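Local coordinates for periplasmic binding protein/LacI transcriptional regulator (Burkholderia graminis C4D1M, PDB 5HQJ) that probably serves as the periplasmic sugar-binding component of an ABC transporter, and holds D-arabinose in its pyranose form in the pocket between its two lobes, at residues G123-N131 with M272-Q283; D248-K257 with V301-K311. All blocks are in the same frame, centred on the assembly; numbering follows the deposited sequence. Where two conformers were deposited one is given.

Contacts 1 and 2 lie in different lobes of this type I periplasmic binding protein, with centres about 26 Å apart and nearest atoms about 5 Å apart without touching. Contact 1 joins a strand of one parallel sheet to helix 269-284; contact 2 ties the C-terminal residues to helix 250-258 and the loop residue Asp248 before it, beside the other sheet. The sugar pocket lies between the lobes: the side chain of Met272 in contact 1 comes within about 6 Å of the bound alpha-D-arabinopyranose, and that of Asp248 in contact 2 within about 9 Å. Lys311 of contact 2 bridges the two regions, touching Pro269 and Val270 of the helix used by contact 1.

Contact 1: G123-N131 with M272-Q283; sequences GRSMYIGTN and MGSLAVDHLVAQ
This is a buried strand-to-helix contact in one lobe of the type I periplasmic binding fold, where parallel sheet and covering helix pack as in a Rossmann-like alpha/beta layer. Strand 127-129 and helix 272-283 run nearly antiparallel, at 159°, their axes 8.4 Å apart. Ile128 faces the helix and buries the most surface: its CD1 lies 3.7 Å from Ala276 N and also meets Leu275 CB, while the CG2 branch reaches CA of Met272 and CD1 of Leu275. Its CG1 stands anti to the carbonyl carbon, which carries CD1 forward onto the helix backbone. Toward the sugar pocket, the methyl CE of Met272 approaches OG1 of Thr130 at 3.8 Å; that hydroxyl is hydrogen-bonded to the pocket residue Gln267. At the other end, Met126, which like Met272 is modelled as selenomethionine, crosses the His279 side chain at about a right angle. Met126 CE sits 3.9 Å from the centroid of the His279 ring and only 8° off the normal, a CH-pi contact over the face, whereas SE approaches obliquely. His279 ND1 and Gln283 NE2 are both hydrogen-bonded to the carboxylate of Glu288, through OE1 and OE2 respectively, which would hold the imidazole and amide in place. The extended Gln283 side chain also brings NE2 to 3.5 Å from SE of Met126. Across the contact, Gln283 NE2 donates to Ser125 OG at 2.9 Å, bent to 135° at the hydrogen and with OG tilted out of the amide plane; OG is also hydrogen-bonded to Val112 O.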
loop_
_atom_site.group_PDB
_atom_site.type_symbol
_atom_site.label_atom_id
_atom_site.label_comp_id
_atom_site.label_asym_id
_atom_site.label_seq_id
_atom_site.Cartn_x
_atom_site.Cartn_y
_atom_site.Cartn_z
ATOM N N GLY A 123 18.087 -7.043 5.467
ATOM C CA GLY A 123 18.344 -8.024 6.506
ATOM C C GLY A 123 17.187 -8.157 7.468
ATOM O O GLY A 123 17.292 -8.811 8.509
ATOM N N ARG A 124 16.071 -7.525 7.125
ATOM C CA ARG A 124 14.879 -7.592 7.971
ATOM C C ARG A 124 14.492 -9.058 8.153
ATOM O O ARG A 124 14.749 -9.886 7.279
ATOM C CB ARG A 124 13.732 -6.771 7.368
ATOM C CG ARG A 124 12.879 -7.464 6.312
ATOM C CD ARG A 124 13.622 -7.835 5.019
ATOM N NE ARG A 124 12.661 -8.384 4.067
ATOM C CZ ARG A 124 12.247 -9.652 4.043
ATOM N NH1 ARG A 124 12.731 -10.550 4.901
ATOM N NH2 ARG A 124 11.342 -10.029 3.148
ATOM N N SER A 125 13.902 -9.362 9.300
ATOM C CA SER A 125 13.564 -10.736 9.669
ATOM C C SER A 125 12.504 -11.306 8.749
ATOM O O SER A 125 12.505 -12.485 8.418
ATOM C CB SER A 125 13.074 -10.802 11.121
ATOM O OG SER A 125 11.866 -10.074 11.327
HETATM N N MSE A 126 11.581 -10.450 8.348
HETATM C CA MSE A 126 10.408 -10.905 7.640
HETATM C C MSE A 126 9.607 -9.722 7.117
HETATM O O MSE A 126 9.769 -8.596 7.594
HETATM C CB MSE A 126 9.533 -11.768 8.551
HETATM C CG MSE A 126 8.944 -11.017 9.703
HETATM SE SE MSE A 126 7.953 -12.139 10.967
HETATM C CE MSE A 126 6.263 -12.263 9.989
ATOM N N TYR A 127 8.772 -10.017 6.123
ATOM C CA TYR A 127 7.815 -9.097 5.519
ATOM C C TYR A 127 6.386 -9.534 5.767
ATOM O O TYR A 127 6.015 -10.694 5.508
ATOM C CB TYR A 127 8.082 -8.994 4.011
ATOM C CG TYR A 127 6.944 -8.370 3.202
ATOM C CD1 TYR A 127 6.749 -7.004 3.182
ATOM C CD2 TYR A 127 6.082 -9.156 2.450
ATOM C CE1 TYR A 127 5.719 -6.452 2.447
ATOM C CE2 TYR A 127 5.054 -8.608 1.729
ATOM C CZ TYR A 127 4.881 -7.245 1.721
ATOM O OH TYR A 127 3.859 -6.684 0.985
ATOM N N ILE A 128 5.598 -8.601 6.268
ATOM C CA ILE A 128 4.185 -8.785 6.440
ATOM C C ILE A 128 3.410 -7.882 5.488
ATOM O O ILE A 128 3.400 -6.659 5.644
ATOM C CB ILE A 128 3.763 -8.457 7.881
ATOM C CG1 ILE A 128 4.570 -9.320 8.859
ATOM C CG2 ILE A 128 2.252 -8.607 8.075
ATOM C CD1 ILE A 128 4.447 -8.863 10.301
ATOM N N GLY A 129 2.717 -8.461 4.526
ATOM C CA GLY A 129 1.942 -7.622 3.643
ATOM C C GLY A 129 1.271 -8.342 2.498
ATOM O O GLY A 129 1.174 -9.578 2.463
ATOM N N THR A 130 0.782 -7.538 1.566
ATOM C CA THR A 130 0.119 -8.021 0.367
ATOM C C THR A 130 1.129 -8.669 -0.565
ATOM O O THR A 130 2.310 -8.305 -0.588
ATOM C CB THR A 130 -0.590 -6.842 -0.340
ATOM O OG1 THR A 130 -1.505 -6.307 0.601
ATOM C CG2 THR A 130 -1.303 -7.271 -1.570
ATOM N N ASN A 131 0.644 -9.647 -1.335
ATOM C CA ASN A 131 1.390 -10.162 -2.482
ATOM C C ASN A 131 1.071 -9.239 -3.621
ATOM O O ASN A 131 0.031 -9.359 -4.253
ATOM C CB ASN A 131 0.998 -11.593 -2.829
ATOM C CG ASN A 131 1.809 -12.157 -3.983
ATOM O OD1 ASN A 131 2.425 -11.411 -4.764
ATOM N ND2 ASN A 131 1.817 -13.481 -4.098
HETATM N N MSE A 272 -1.917 -6.102 9.268
HETATM C CA MSE A 272 -0.477 -5.851 9.150
HETATM C C MSE A 272 0.114 -5.219 10.414
HETATM O O MSE A 272 1.155 -5.654 10.901
HETATM C CB MSE A 272 -0.154 -4.947 7.948
HETATM C CG MSE A 272 -0.368 -5.560 6.565
HETATM SE SE MSE A 272 0.062 -4.168 5.301
HETATM C CE MSE A 272 -1.250 -4.601 3.943
ATOM N N GLY A 273 -0.521 -4.178 10.934
ATOM C CA GLY A 273 0.021 -3.484 12.101
ATOM C C GLY A 273 -0.019 -4.363 13.328
ATOM O O GLY A 273 0.908 -4.400 14.156
ATOM N N SER A 274 -1.108 -5.113 13.464
ATOM C CA SER A 274 -1.227 -6.030 14.569
ATOM C C SER A 274 -0.140 -7.120 14.551
ATOM O O SER A 274 0.560 -7.373 15.545
ATOM C CB SER A 274 -2.617 -6.676 14.512
ATOM O OG SER A 274 -2.860 -7.338 15.707
ATOM N N LEU A 275 -0.019 -7.783 13.407
ATOM C CA LEU A 275 1.024 -8.801 13.227
ATOM C C LEU A 275 2.412 -8.223 13.371
ATOM O O LEU A 275 3.289 -8.861 13.946
ATOM C CB LEU A 275 0.898 -9.457 11.857
ATOM C CG LEU A 275 -0.326 -10.356 11.701
ATOM C CD1 LEU A 275 -0.384 -10.762 10.264
ATOM C CD2 LEU A 275 -0.324 -11.603 12.651
ATOM N N ALA A 276 2.614 -7.012 12.877
ATOM C CA ALA A 276 3.947 -6.402 12.995
ATOM C C ALA A 276 4.368 -6.312 14.468
ATOM O O ALA A 276 5.485 -6.686 14.843
ATOM C CB ALA A 276 3.966 -5.058 12.361
ATOM N N VAL A 277 3.478 -5.821 15.321
ATOM C CA VAL A 277 3.816 -5.712 16.738
ATOM C C VAL A 277 3.952 -7.084 17.391
ATOM O O VAL A 277 4.937 -7.361 18.097
ATOM C CB VAL A 277 2.774 -4.861 17.485
ATOM C CG1 VAL A 277 2.988 -4.944 18.957
ATOM C CG2 VAL A 277 2.867 -3.401 17.033
ATOM N N ASP A 278 2.986 -7.970 17.146
ATOM C CA ASP A 278 3.043 -9.308 17.687
ATOM C C ASP A 278 4.304 -10.092 17.314
ATOM O O ASP A 278 4.899 -10.750 18.175
ATOM C CB ASP A 278 1.801 -10.069 17.254
ATOM C CG ASP A 278 0.604 -9.767 18.136
ATOM O OD1 ASP A 278 0.805 -9.391 19.318
ATOM O OD2 ASP A 278 -0.522 -9.923 17.647
ATOM N N HIS A 279 4.742 -10.003 16.061
ATOM C CA HIS A 279 5.977 -10.665 15.683
ATOM C C HIS A 279 7.214 -9.931 16.204
ATOM O O HIS A 279 8.205 -10.569 16.552
ATOM C CB HIS A 279 6.010 -10.847 14.174
ATOM C CG HIS A 279 5.164 -11.997 13.728
ATOM N ND1 HIS A 279 5.595 -13.314 13.803
ATOM C CD2 HIS A 279 3.891 -12.041 13.280
ATOM C CE1 HIS A 279 4.629 -14.105 13.372
ATOM N NE2 HIS A 279 3.584 -13.361 13.039
ATOM N N LEU A 280 7.158 -8.608 16.308
ATOM C CA LEU A 280 8.277 -7.913 16.928
ATOM C C LEU A 280 8.423 -8.404 18.369
ATOM O O LEU A 280 9.515 -8.783 18.809
ATOM C CB LEU A 280 8.080 -6.404 16.885
ATOM C CG LEU A 280 8.519 -5.675 15.604
ATOM C CD1 LEU A 280 8.332 -4.169 15.760
ATOM C CD2 LEU A 280 9.974 -5.980 15.226
ATOM N N VAL A 281 7.320 -8.433 19.106
ATOM C CA VAL A 281 7.381 -8.833 20.502
ATOM C C VAL A 281 7.902 -10.264 20.636
ATOM O O VAL A 281 8.723 -10.562 21.505
ATOM C CB VAL A 281 6.003 -8.730 21.199
ATOM C CG1 VAL A 281 6.079 -9.347 22.592
ATOM C CG2 VAL A 281 5.554 -7.284 21.281
ATOM N N ALA A 282 7.424 -11.156 19.780
ATOM C CA ALA A 282 7.853 -12.543 19.846
ATOM C C ALA A 282 9.344 -12.695 19.535
ATOM O O ALA A 282 10.016 -13.553 20.110
ATOM C CB ALA A 282 7.042 -13.376 18.899
ATOM N N GLN A 283 9.855 -11.874 18.623
ATOM C CA GLN A 283 11.266 -11.926 18.263
ATOM C C GLN A 283 12.111 -11.341 19.388
ATOM O O GLN A 283 13.133 -11.908 19.757
ATOM C CB GLN A 283 11.520 -11.183 16.955
ATOM C CG GLN A 283 10.957 -11.920 15.702
ATOM C CD GLN A 283 11.039 -11.067 14.440
ATOM O OE1 GLN A 283 11.704 -10.033 14.430
ATOM N NE2 GLN A 283 10.350 -11.489 13.379
#

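Contact 2: D248-K257 with V301-K311; sequences DLPDTLKGLK and VTKDNMTSYTK
The C-terminal segment 301-311 leaves its strand at Val301 and passes helix 250-257 without regular structure, coming nearest at Leu256 and Lys303, whose CA atoms are 6.1 Å apart. Leu256 is the main apolar side chain on the helix: its CD2 rests 3.7 Å from the carbonyl carbon of Thr302 and meets CG1 of Val301, while CD1 lies against the backbone N of Lys303. Because CG is anti to the backbone N (chi1 -173°), both methyls reach the segment although the CB of Leu256 does not face it. The bend they cover is held from within: Thr302 OG1 accepts from Asp304 N in an ST turn, and Asn305 OD1 takes the N-H of Thr302. In the type I periplasmic binding fold these residues follow the last strand, 299-301, which runs antiparallel to 263-266 at the margin of the second lobe's sheet, and helix 250-258 packs beside that margin. Farther along, both methyls of Leu253 approach the Tyr309 hydroxyl, CD1 at 3.6 Å. Two donors grip Asp248 OD2 and would be expected to favour the charged carboxylate. Tyr309 OH donates over a short 2.5 Å to Asp248 OD2, which receives it on its anti lone pair; OD2 lies at the edge of the Tyr309 ring, near its plane, and carboxylate and ring planes stand 81° apart. Lys311 comes from the opposite direction to Asp248 and puts NZ 2.9 Å from the same OD2, on the syn lone pair, forming a salt bridge with a weaker second bond to OD1. Lys311 NZ makes a further salt bridge to Asp44 OD2.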
loop_
_atom_site.group_PDB
_atom_site.type_symbol
_atom_site.label_atom_id
_atom_site.label_comp_id
_atom_site.label_asym_id
_atom_site.label_seq_id
_atom_site.Cartn_x
_atom_site.Cartn_y
_atom_site.Cartn_z
ATOM N N ASP A 248 -9.455 1.359 0.694
ATOM C CA ASP A 248 -10.867 1.630 1.008
ATOM C C ASP A 248 -11.028 2.948 1.752
ATOM O O ASP A 248 -11.896 3.070 2.614
ATOM C CB ASP A 248 -11.498 0.486 1.837
ATOM C CG ASP A 248 -11.094 0.525 3.306
ATOM O OD1 ASP A 248 -9.947 0.941 3.554
ATOM O OD2 ASP A 248 -11.903 0.134 4.184
ATOM N N LEU A 249 -10.200 3.928 1.400
ATOM C CA LEU A 249 -10.391 5.321 1.839
ATOM C C LEU A 249 -11.821 5.779 1.636
ATOM O O LEU A 249 -12.434 5.405 0.646
ATOM C CB LEU A 249 -9.502 6.261 1.044
ATOM C CG LEU A 249 -8.087 6.571 1.478
ATOM C CD1 LEU A 249 -7.261 5.303 1.553
ATOM C CD2 LEU A 249 -7.540 7.571 0.461
ATOM N N PRO A 250 -12.367 6.611 2.558
ATOM C CA PRO A 250 -13.789 6.965 2.430
ATOM C C PRO A 250 -14.200 7.505 1.047
ATOM O O PRO A 250 -15.248 7.188 0.528
ATOM C CB PRO A 250 -13.963 8.033 3.512
ATOM C CG PRO A 250 -12.966 7.637 4.564
ATOM C CD PRO A 250 -11.774 7.131 3.803
ATOM N N ASP A 251 -13.328 8.298 0.434
ATOM C CA ASP A 251 -13.578 8.830 -0.913
ATOM C C ASP A 251 -13.695 7.733 -1.976
ATOM O O ASP A 251 -14.482 7.830 -2.935
ATOM C CB ASP A 251 -12.469 9.810 -1.327
ATOM C CG ASP A 251 -12.588 11.155 -0.634
ATOM O OD1 ASP A 251 -13.722 11.600 -0.377
ATOM O OD2 ASP A 251 -11.540 11.768 -0.351
ATOM N N THR A 252 -12.895 6.695 -1.806
ATOM C CA THR A 252 -12.909 5.548 -2.701
ATOM C C THR A 252 -14.219 4.754 -2.544
ATOM O O THR A 252 -14.879 4.368 -3.531
ATOM C CB THR A 252 -11.682 4.642 -2.407
ATOM O OG1 THR A 252 -10.472 5.387 -2.550
ATOM C CG2 THR A 252 -11.639 3.491 -3.349
ATOM N N LEU A 253 -14.588 4.513 -1.284
ATOM C CA LEU A 253 -15.853 3.880 -0.990
ATOM C C LEU A 253 -17.010 4.731 -1.507
ATOM O O LEU A 253 -17.947 4.201 -2.083
ATOM C CB LEU A 253 -15.968 3.645 0.497
ATOM C CG LEU A 253 -15.101 2.532 1.058
ATOM C CD1 LEU A 253 -15.282 2.559 2.554
ATOM C CD2 LEU A 253 -15.509 1.180 0.483
ATOM N N LYS A 254 -16.919 6.055 -1.354
ATOM C CA LYS A 254 -17.988 6.915 -1.877
ATOM C C LYS A 254 -18.026 6.791 -3.396
ATOM O O LYS A 254 -19.096 6.709 -4.016
ATOM C CB LYS A 254 -17.790 8.376 -1.470
ATOM C CG LYS A 254 -18.958 9.262 -1.880
ATOM C CD LYS A 254 -18.761 10.715 -1.476
ATOM C CE LYS A 254 -19.916 11.580 -1.969
ATOM N NZ LYS A 254 -21.251 10.928 -1.786
ATOM N N GLY A 255 -16.855 6.740 -4.011
ATOM C CA GLY A 255 -16.807 6.576 -5.456
ATOM C C GLY A 255 -17.445 5.275 -5.924
ATOM O O GLY A 255 -18.093 5.222 -6.971
ATOM N N LEU A 256 -17.229 4.210 -5.161
ATOM C CA LEU A 256 -17.809 2.914 -5.461
ATOM C C LEU A 256 -19.341 2.950 -5.282
ATOM O O LEU A 256 -20.104 2.437 -6.122
ATOM C CB LEU A 256 -17.169 1.847 -4.552
ATOM C CG LEU A 256 -17.467 0.361 -4.753
ATOM C CD1 LEU A 256 -17.030 -0.128 -6.156
ATOM C CD2 LEU A 256 -16.803 -0.456 -3.609
ATOM N N LYS A 257 -19.768 3.541 -4.170
ATOM C CA LYS A 257 -21.184 3.819 -3.929
ATOM C C LYS A 257 -21.817 4.568 -5.104
ATOM O O LYS A 257 -22.875 4.178 -5.595
ATOM C CB LYS A 257 -21.364 4.658 -2.652
ATOM C CG LYS A 257 -22.366 4.093 -1.652
ATOM C CD LYS A 257 -22.757 5.137 -0.610
ATOM C CE LYS A 257 -23.285 4.498 0.676
ATOM N NZ LYS A 257 -22.286 4.526 1.792
ATOM N N VAL A 301 -13.395 -5.994 -3.813
ATOM C CA VAL A 301 -14.618 -5.399 -3.277
ATOM C C VAL A 301 -15.322 -4.624 -4.359
ATOM O O VAL A 301 -14.719 -3.803 -5.065
ATOM C CB VAL A 301 -14.325 -4.492 -2.089
ATOM C CG1 VAL A 301 -15.603 -3.785 -1.610
ATOM C CG2 VAL A 301 -13.730 -5.337 -0.934
ATOM N N THR A 302 -16.605 -4.911 -4.477
ATOM C CA THR A 302 -17.509 -4.168 -5.339
ATOM C C THR A 302 -18.620 -3.589 -4.489
ATOM O O THR A 302 -18.656 -3.797 -3.278
ATOM C CB THR A 302 -18.134 -5.045 -6.435
ATOM O OG1 THR A 302 -19.132 -5.905 -5.861
ATOM C CG2 THR A 302 -17.078 -5.873 -7.177
ATOM N N LYS A 303 -19.541 -2.888 -5.137
ATOM C CA LYS A 303 -20.714 -2.341 -4.456
ATOM C C LYS A 303 -21.430 -3.430 -3.652
ATOM O O LYS A 303 -22.008 -3.150 -2.590
ATOM C CB LYS A 303 -21.669 -1.707 -5.483
ATOM C CG LYS A 303 -22.611 -0.681 -4.899
ATOM C CD LYS A 303 -23.258 0.171 -5.980
ATOM C CE LYS A 303 -23.785 1.467 -5.396
ATOM N NZ LYS A 303 -24.791 1.304 -4.309
ATOM N N ASP A 304 -21.356 -4.669 -4.120
ATOM C CA ASP A 304 -22.183 -5.743 -3.547
ATOM C C ASP A 304 -21.649 -6.264 -2.240
ATOM O O ASP A 304 -22.427 -6.744 -1.410
ATOM C CB ASP A 304 -22.307 -6.916 -4.524
ATOM C CG ASP A 304 -23.040 -6.546 -5.791
ATOM O OD1 ASP A 304 -23.734 -5.508 -5.788
ATOM O OD2 ASP A 304 -22.920 -7.288 -6.789
ATOM N N ASN A 305 -20.338 -6.198 -2.038
ATOM C CA ASN A 305 -19.751 -6.679 -0.770
ATOM C C ASN A 305 -18.966 -5.609 -0.018
ATOM O O ASN A 305 -18.046 -5.916 0.717
ATOM C CB ASN A 305 -18.840 -7.901 -1.012
ATOM C CG ASN A 305 -17.634 -7.580 -1.871
ATOM O OD1 ASN A 305 -17.653 -6.616 -2.599
ATOM N ND2 ASN A 305 -16.576 -8.375 -1.762
HETATM N N MSE A 306 -19.366 -4.350 -0.145
HETATM C CA MSE A 306 -18.530 -3.278 0.377
HETATM C C MSE A 306 -18.733 -3.014 1.869
HETATM O O MSE A 306 -18.044 -2.194 2.455
HETATM C CB MSE A 306 -18.755 -1.990 -0.421
HETATM C CG MSE A 306 -20.055 -1.274 -0.127
HETATM SE SE MSE A 306 -20.084 0.393 -1.128
HETATM C CE MSE A 306 -22.000 0.550 -1.292
ATOM N N THR A 307 -19.678 -3.703 2.498
ATOM C CA THR A 307 -19.857 -3.554 3.952
ATOM C C THR A 307 -19.301 -4.706 4.768
ATOM O O THR A 307 -19.243 -4.622 6.002
ATOM C CB THR A 307 -21.340 -3.435 4.363
ATOM O OG1 THR A 307 -21.944 -4.735 4.341
ATOM C CG2 THR A 307 -22.103 -2.482 3.461
ATOM N N SER A 308 -18.920 -5.790 4.103
ATOM C CA SER A 308 -18.620 -7.026 4.829
ATOM C C SER A 308 -17.158 -7.459 4.767
ATOM O O SER A 308 -16.780 -8.444 5.406
ATOM C CB SER A 308 -19.513 -8.169 4.301
ATOM O OG SER A 308 -19.403 -8.350 2.889
ATOM N N TYR A 309 -16.319 -6.762 3.995
ATOM C CA TYR A 309 -14.917 -7.087 3.958
ATOM C C TYR A 309 -14.308 -6.606 5.274
ATOM O O TYR A 309 -14.843 -5.701 5.932
ATOM C CB TYR A 309 -14.178 -6.424 2.758
ATOM C CG TYR A 309 -14.142 -4.901 2.865
ATOM C CD1 TYR A 309 -15.186 -4.116 2.401
ATOM C CD2 TYR A 309 -13.094 -4.257 3.520
ATOM C CE1 TYR A 309 -15.172 -2.766 2.550
ATOM C CE2 TYR A 309 -13.070 -2.890 3.663
ATOM C CZ TYR A 309 -14.119 -2.147 3.186
ATOM O OH TYR A 309 -14.124 -0.777 3.339
ATOM N N THR A 310 -13.183 -7.200 5.624
ATOM C CA THR A 310 -12.397 -6.757 6.789
ATOM C C THR A 310 -10.916 -6.608 6.431
ATOM O O THR A 310 -10.465 -7.024 5.340
ATOM C CB THR A 310 -12.547 -7.706 7.982
ATOM O OG1 THR A 310 -12.008 -9.000 7.673
ATOM C CG2 THR A 310 -14.012 -7.826 8.363
ATOM N N LYS A 311 -10.176 -5.958 7.335
ATOM C CA LYS A 311 -8.803 -5.494 7.069
ATOM C C LYS A 311 -7.772 -6.020 8.061
ATOM O O LYS A 311 -7.973 -7.090 8.658
ATOM C CB LYS A 311 -8.768 -3.947 7.065
ATOM C CG LYS A 311 -9.558 -3.394 5.899
ATOM C CD LYS A 311 -9.505 -1.871 5.745
ATOM C CE LYS A 311 -10.327 -1.179 6.829
ATOM N NZ LYS A 311 -10.409 0.294 6.629
ATOM O OXT LYS A 311 -6.709 -5.386 8.264
#